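Local coordinates for protein Alpha/beta hydrolase (Enterobacter asburiae, PDB 6KMO) that probably hydrolyses ester bonds as a lipase or esterase of the alpha/beta hydrolase fold, with a GxSxG sequence that fits a serine nucleophile elbow, at residues 34-37 against 38-41; 288-292 against 293-297; 310-313 against 314-317. The protein carries 2 engineered substitutions. One frame throughout, in Å; residues are numbered along the deposited sequence.

Interaction 1. Residues 34-37 against 38-41; sequences AFLN and VLNS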
loop_
_atom_site.group_PDB
_atom_site.type_symbol
_atom_site.label_atom_id
_atom_site.label_comp_id
_atom_site.label_asym_id
_atom_site.label_seq_id
_atom_site.Cartn_x
_atom_site.Cartn_y
_atom_site.Cartn_z
ATOM N N ALA A 34 -21.912 -1.404 -0.283
ATOM C CA ALA A 34 -23.031 -0.579 -0.739
ATOM C C ALA A 34 -23.056 -0.507 -2.257
ATOM O O ALA A 34 -24.125 -0.603 -2.881
ATOM C CB ALA A 34 -22.935 0.819 -0.130
ATOM N N PHE A 35 -21.888 -0.348 -2.877
ATOM C CA PHE A 35 -21.805 -0.320 -4.329
ATOM C C PHE A 35 -22.235 -1.653 -4.920
ATOM O O PHE A 35 -23.011 -1.696 -5.877
ATOM C CB PHE A 35 -20.369 0.019 -4.751
ATOM C CG PHE A 35 -20.109 -0.179 -6.209
ATOM C CD1 PHE A 35 -20.500 0.772 -7.127
ATOM C CD2 PHE A 35 -19.497 -1.330 -6.674
ATOM C CE1 PHE A 35 -20.273 0.584 -8.480
ATOM C CE2 PHE A 35 -19.283 -1.513 -8.026
ATOM C CZ PHE A 35 -19.666 -0.550 -8.923
ATOM N N LEU A 36 -21.733 -2.759 -4.368
ATOM C CA LEU A 36 -22.128 -4.069 -4.874
ATOM C C LEU A 36 -23.629 -4.280 -4.746
ATOM O O LEU A 36 -24.243 -4.911 -5.614
ATOM C CB LEU A 36 -21.365 -5.178 -4.158
ATOM C CG LEU A 36 -19.866 -5.251 -4.476
ATOM C CD1 LEU A 36 -19.214 -6.300 -3.620
ATOM C CD2 LEU A 36 -19.615 -5.538 -5.948
ATOM N N ASN A 37 -24.236 -3.790 -3.668
ATOM C CA ASN A 37 -25.670 -4.011 -3.500
ATOM C C ASN A 37 -26.459 -3.274 -4.574
ATOM O O ASN A 37 -27.449 -3.807 -5.098
ATOM C CB ASN A 37 -26.102 -3.611 -2.094
ATOM C CG ASN A 37 -25.606 -4.573 -1.030
ATOM O OD1 ASN A 37 -25.170 -5.682 -1.314
ATOM N ND2 ASN A 37 -25.689 -4.143 0.220
ATOM N N VAL A 38 -26.031 -2.070 -4.945
ATOM C CA VAL A 38 -26.672 -1.364 -6.055
ATOM C C VAL A 38 -26.461 -2.133 -7.353
ATOM O O VAL A 38 -27.402 -2.396 -8.112
ATOM C CB VAL A 38 -26.137 0.078 -6.159
ATOM C CG1 VAL A 38 -26.637 0.748 -7.449
ATOM C CG2 VAL A 38 -26.544 0.880 -4.929
ATOM N N LEU A 39 -25.215 -2.514 -7.621
ATOM C CA LEU A 39 -24.872 -3.195 -8.866
ATOM C C LEU A 39 -25.627 -4.506 -9.008
ATOM O O LEU A 39 -26.208 -4.791 -10.065
ATOM C CB LEU A 39 -23.364 -3.457 -8.868
ATOM C CG LEU A 39 -22.834 -4.183 -10.101
ATOM C CD1 LEU A 39 -22.705 -3.223 -11.255
ATOM C CD2 LEU A 39 -21.507 -4.855 -9.762
ATOM N N ASN A 40 -25.616 -5.328 -7.965
ATOM C CA ASN A 40 -26.192 -6.664 -8.016
ATOM C C ASN A 40 -27.708 -6.647 -7.878
ATOM O O ASN A 40 -28.330 -7.710 -7.974
ATOM C CB ASN A 40 -25.563 -7.565 -6.948
ATOM C CG ASN A 40 -24.081 -7.840 -7.215
ATOM O OD1 ASN A 40 -23.649 -7.864 -8.367
ATOM N ND2 ASN A 40 -23.312 -8.050 -6.156
ATOM N N SER A 41 -28.295 -5.468 -7.659
ATOM C CA SER A 41 -29.738 -5.284 -7.682
ATOM C C SER A 41 -30.279 -5.232 -9.099
ATOM O O SER A 41 -31.469 -5.484 -9.307
ATOM C CB SER A 41 -30.098 -3.948 -7.024
ATOM O OG SER A 41 -30.115 -2.904 -7.989
HETATM O O HOH W 1 -24.142 -7.856 -3.270
#

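Interaction 2. Residues 288-292 against 293-297; sequences RKLDA and AGVPV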
loop_
_atom_site.group_PDB
_atom_site.type_symbol
_atom_site.label_atom_id
_atom_site.label_comp_id
_atom_site.label_asym_id
_atom_site.label_seq_id
_atom_site.Cartn_x
_atom_site.Cartn_y
_atom_site.Cartn_z
ATOM N N ARG A 288 5.929 -12.043 -7.220
ATOM C CA ARG A 288 6.924 -12.956 -6.671
ATOM C C ARG A 288 7.896 -13.416 -7.740
ATOM O O ARG A 288 9.098 -13.549 -7.477
ATOM C CB ARG A 288 6.254 -14.158 -5.999
ATOM C CG ARG A 288 5.207 -13.806 -4.939
ATOM C CD ARG A 288 4.841 -15.018 -4.115
ATOM N NE ARG A 288 3.548 -14.872 -3.466
ATOM C CZ ARG A 288 3.328 -14.337 -2.280
ATOM N NH1 ARG A 288 4.335 -13.876 -1.529
ATOM N NH2 ARG A 288 2.066 -14.278 -1.860
ATOM N N LYS A 289 7.399 -13.659 -8.952
ATOM C CA LYS A 289 8.283 -14.051 -10.048
ATOM C C LYS A 289 9.259 -12.935 -10.393
ATOM O O LYS A 289 10.444 -13.193 -10.679
ATOM C CB LYS A 289 7.464 -14.476 -11.264
ATOM C CG LYS A 289 6.744 -15.799 -11.049
ATOM C CD LYS A 289 6.102 -16.350 -12.316
ATOM C CE LYS A 289 7.170 -16.892 -13.276
ATOM N NZ LYS A 289 6.702 -17.980 -14.245
ATOM N N LEU A 290 8.789 -11.689 -10.405
ATOM C CA LEU A 290 9.677 -10.565 -10.680
ATOM C C LEU A 290 10.780 -10.513 -9.638
ATOM O O LEU A 290 11.960 -10.366 -9.966
ATOM C CB LEU A 290 8.880 -9.261 -10.704
ATOM C CG LEU A 290 7.956 -9.021 -11.895
ATOM C CD1 LEU A 290 7.232 -7.705 -11.690
ATOM C CD2 LEU A 290 8.724 -8.977 -13.193
ATOM N N ASP A 291 10.416 -10.660 -8.366
ATOM C CA ASP A 291 11.432 -10.571 -7.320
ATOM C C ASP A 291 12.451 -11.695 -7.448
ATOM O O ASP A 291 13.650 -11.480 -7.234
ATOM C CB ASP A 291 10.764 -10.606 -5.953
ATOM C CG ASP A 291 11.748 -10.503 -4.823
ATOM O OD1 ASP A 291 12.236 -9.395 -4.532
ATOM O OD2 ASP A 291 12.031 -11.559 -4.199
ATOM N N ALA A 292 12.000 -12.888 -7.842
ATOM C CA ALA A 292 12.928 -14.004 -8.019
ATOM C C ALA A 292 13.882 -13.748 -9.169
ATOM O O ALA A 292 14.975 -14.334 -9.201
ATOM C CB ALA A 292 12.152 -15.288 -8.247
ATOM N N ALA A 293 13.502 -12.895 -10.108
ATOM C CA ALA A 293 14.353 -12.504 -11.214
ATOM C C ALA A 293 15.199 -11.276 -10.913
ATOM O O ALA A 293 15.800 -10.708 -11.832
ATOM C CB ALA A 293 13.504 -12.272 -12.468
ATOM N N GLY A 294 15.270 -10.846 -9.657
ATOM C CA GLY A 294 16.096 -9.728 -9.267
ATOM C C GLY A 294 15.510 -8.369 -9.556
ATOM O O GLY A 294 16.222 -7.375 -9.443
ATOM N N VAL A 295 14.239 -8.305 -9.932
ATOM C CA VAL A 295 13.574 -7.036 -10.236
ATOM C C VAL A 295 13.165 -6.376 -8.925
ATOM O O VAL A 295 12.511 -7.028 -8.104
ATOM C CB VAL A 295 12.343 -7.311 -11.089
ATOM C CG1 VAL A 295 11.584 -6.025 -11.390
ATOM C CG2 VAL A 295 12.736 -8.013 -12.387
ATOM N N PRO A 296 13.493 -5.104 -8.699
ATOM C CA PRO A 296 12.929 -4.397 -7.538
ATOM C C PRO A 296 11.423 -4.262 -7.707
ATOM O O PRO A 296 10.943 -3.642 -8.660
ATOM C CB PRO A 296 13.646 -3.041 -7.556
ATOM C CG PRO A 296 14.905 -3.299 -8.385
ATOM C CD PRO A 296 14.440 -4.245 -9.439
ATOM N N VAL A 297 10.672 -4.871 -6.801
ATOM C CA VAL A 297 9.220 -4.932 -6.925
ATOM C C VAL A 297 8.563 -4.851 -5.552
ATOM O O VAL A 297 9.004 -5.486 -4.581
ATOM C CB VAL A 297 8.767 -6.172 -7.723
ATOM C CG1 VAL A 297 9.261 -7.451 -7.067
ATOM C CG2 VAL A 297 7.264 -6.192 -7.848
HETATM O O HOH W 2 11.743 -6.629 -4.569
HETATM O O HOH W 3 14.430 -8.337 -6.416
#

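Interaction 3. Residues 310-313 against 314-317; sequences GLLN and PLSQ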
loop_
_atom_site.group_PDB
_atom_site.type_symbol
_atom_site.label_atom_id
_atom_site.label_comp_id
_atom_site.label_asym_id
_atom_site.label_seq_id
_atom_site.Cartn_x
_atom_site.Cartn_y
_atom_site.Cartn_z
ATOM N N GLY A 310 -9.956 1.539 -7.870
ATOM C CA GLY A 310 -9.480 2.878 -8.175
ATOM C C GLY A 310 -10.008 3.473 -9.462
ATOM O O GLY A 310 -9.777 4.658 -9.722
ATOM N N LEU A 311 -10.668 2.673 -10.295
ATOM C CA LEU A 311 -11.280 3.177 -11.517
ATOM C C LEU A 311 -12.707 3.655 -11.292
ATOM O O LEU A 311 -13.070 4.742 -11.740
ATOM C CB LEU A 311 -11.316 2.071 -12.585
ATOM C CG LEU A 311 -12.135 2.385 -13.839
ATOM C CD1 LEU A 311 -11.478 3.516 -14.615
ATOM C CD2 LEU A 311 -12.309 1.163 -14.723
ATOM N N LEU A 312 -13.524 2.841 -10.640
ATOM C CA LEU A 312 -14.970 3.052 -10.642
ATOM C C LEU A 312 -15.322 4.355 -9.948
ATOM O O LEU A 312 -15.064 4.540 -8.756
ATOM C CB LEU A 312 -15.660 1.863 -9.968
ATOM C CG LEU A 312 -15.514 0.553 -10.737
ATOM C CD1 LEU A 312 -15.913 -0.667 -9.896
ATOM C CD2 LEU A 312 -16.288 0.561 -12.058
ATOM N N ASN A 313 -15.928 5.278 -10.690
ATOM C CA ASN A 313 -16.182 6.586 -10.113
ATOM C C ASN A 313 -17.133 6.557 -8.926
ATOM O O ASN A 313 -16.937 7.384 -8.025
ATOM C CB ASN A 313 -16.606 7.562 -11.212
ATOM C CG ASN A 313 -15.466 7.902 -12.136
ATOM O OD1 ASN A 313 -14.299 7.734 -11.787
ATOM N ND2 ASN A 313 -15.780 8.353 -13.328
ATOM N N PRO A 314 -18.113 5.654 -8.834
ATOM C CA PRO A 314 -18.916 5.596 -7.596
ATOM C C PRO A 314 -18.103 5.265 -6.357
ATOM O O PRO A 314 -18.597 5.484 -5.239
ATOM C CB PRO A 314 -19.967 4.527 -7.906
ATOM C CG PRO A 314 -20.120 4.625 -9.410
ATOM C CD PRO A 314 -18.706 4.851 -9.914
ATOM N N LEU A 315 -16.874 4.758 -6.508
ATOM C CA LEU A 315 -16.007 4.460 -5.373
ATOM C C LEU A 315 -14.919 5.508 -5.153
ATOM O O LEU A 315 -14.035 5.305 -4.313
ATOM C CB LEU A 315 -15.371 3.078 -5.542
ATOM C CG LEU A 315 -16.351 1.905 -5.482
ATOM C CD1 LEU A 315 -15.610 0.623 -5.774
ATOM C CD2 LEU A 315 -17.034 1.835 -4.128
ATOM N N SER A 316 -14.977 6.643 -5.843
ATOM C CA SER A 316 -13.887 7.604 -5.803
ATOM C C SER A 316 -13.769 8.328 -4.480
ATOM O O SER A 316 -12.745 8.979 -4.250
ATOM C CB SER A 316 -14.034 8.625 -6.942
ATOM O OG SER A 316 -15.127 9.483 -6.710
ATOM N N GLN A 317 -14.756 8.224 -3.600
ATOM C CA GLN A 317 -14.651 8.778 -2.255
ATOM C C GLN A 317 -14.439 7.697 -1.205
ATOM O O GLN A 317 -14.418 7.991 -0.003
ATOM C CB GLN A 317 -15.867 9.644 -1.930
ATOM C CG GLN A 317 -15.830 11.000 -2.652
ATOM C CD GLN A 317 -14.634 11.846 -2.242
ATOM O OE1 GLN A 317 -14.339 11.999 -1.049
ATOM N NE2 GLN A 317 -13.918 12.366 -3.224
#

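Interaction 1. Residues 34-37 against 38-41
The Phe35 ring meets Leu39 one helical turn on, where Leu39 CD2 comes obliquely to the ring and lies 4.4 Å from Phe35 CE2. Elsewhere the Phe35 side chain packs on Phe228, Ile306, Pro314 and Leu315. Two more flat groups, the amides of Asn37 and Asn40, do not touch each other directly. A water joins them. It donates to Asn37 OD1 at 3.1 Å and accepts from Asn40 ND2. Each amide also has a protein partner: Gln33 NE2 for Asn37 OD1, and the carbonyl oxygen of Gly226 for Asn40 ND2. Leu36 O lies over one face of the Asn40 amide, 3.3 Å from Asn40 ND2. The angle there is too poor for a hydrogen bond. Leu36 O instead accepts from Asn40 N at 2.8 Å.

This is the i to i+4 pattern of an alpha helix, here in helix 30-41. Leu39 N to Phe35 O is a nearly linear bond, 169° at the hydrogen. Val38 N to Ala34 O is longer. Leu36 and Leu39 share an apolar face with Phe35. Leu39 CG is anti to its backbone N (chi1 179°), and chi2 of 78° then swings the CD2 methyl back toward Leu36. There Leu39 CD2 lies 4.3 Å from Leu36 CD2 as well as near the ring. Leu36 is buried, and it also touches Ile306 of strand 305-306.

Val38 and Ser41 are on the exposed side. Val38 CG2 sits 3.5 Å from Ala34 O. At Ser41 the bonding changes. Ser41 N makes a weak bond to Asn37 O and also bonds Val38 O. Ser41 OG turns back to donate to Val38 O at 2.8 Å, so that this carbonyl accepts from both the backbone and the hydroxyl of one residue.

Interaction 2. Residues 288-292 against 293-297
A Schellman motif ends helix 280-292, and Gly294 is its C' residue. Val295 N reaches back over the turn to Leu290 O at 3.1 Å, and Gly294 N bonds Asp291 O at 3.0 Å. Both donors stand above the plane of the carbonyl they use. Gly294 takes a positive phi of 80°, which turns the chain out of the helix. Ala293 N is shared between Lys289 O and Leu290 O, and both of these bonds are weak.

The apolar part of the motif lies between the helix and the chain that leaves it. Val295 packs its CB against Leu290 CB at 4.0 Å. Val297 then crosses Leu290 at about a right angle, with Val297 CG2 4.1 Å from Leu290 CD1. The other methyl, Val297 CG1, is placed between the backbone N and the carbonyl carbon (chi1 58°). Val297 CG1 packs 3.7 Å from Asp291 CB. Leu290 also touches Leu263, Phe266 and Thr269.

At the carboxylate of Asp291 the contact is bridged by water. One water lies 2.8 Å from Asp291 OD1 and accepts from Val297 N. A second water stands near both Asp291 OD1 and Val295 O, 2.9 Å from the latter. The carboxylate therefore reaches the departing chain through solvent. Its OD2 accepts from Ala30 N of the second subunit, and Arg288 forms a salt bridge with Glu275 of that subunit, so this helix end lies at the dimer interface. The turn returns the chain from helix 280-292 to strand 297-302, outermost in the sheet of this chain, beside the parallel strand 269-274. It is the second half of a beta-alpha-beta crossover of the alpha/beta hydrolase fold.

Interaction 3. Residues 310-313 against 314-317
Leu312 meets Pro314 at its first side-chain carbon: Leu312 CB lies 4.3 Å from Pro314 CD. CG stands anti to the carbonyl carbon (chi1 -66°). Beyond it, Leu312 CD1 lies 4.3 Å from Leu315 CD1. The same methyl touches the Phe35 ring of helix 30-41. Leu312 and Leu315 are both buried, and their tips lie on one side of the turn.

The turn belongs to the loop between strand 305-306 and helix 319-335. Its backbone is a short 3-10 segment with i to i+3 bonds. Leu315 N bonds Leu312 O at 2.9 Å, with the donor 46° out of the carbonyl plane. Ser316 N follows to Asn313 O at 3.0 Å. Ser316 OG is 3.1 Å from Asn313 O, though its proton may go elsewhere. Pro314 N has no hydrogen to give, so it makes no such bond.

Asn313 CB packs by Pro314 CD, while Asn313 OD1 accepts from Arg120 NH1 of helix 115-129. Arg120 also bonds Gly310 O. Two i to i+3 backbone bonds thus hold the turn, while its buried leucines pack against Phe35 through apolar contacts alone.

In the fold
Interactions 1 and 3 touch, with centres about 14 Å apart. Phe35 is the joint between them: Phe35 CB lies 3.8 Å from Leu315 CD2, and Phe35 CD1 3.9 Å from Pro314 CB. Helix 30-41 thus packs on the loop that leads to helix 319-335. Interaction 2 lies on the other side of the chain's centre. Its centre is about 37 Å from that of interaction 1 and about 30 Å from that of interaction 3, and it touches neither. It faces the second subunit, whereas the other two touch no other chain of the assembly. The likely nucleophile, Ser180 of the GxSxG pattern, belongs to none of the three.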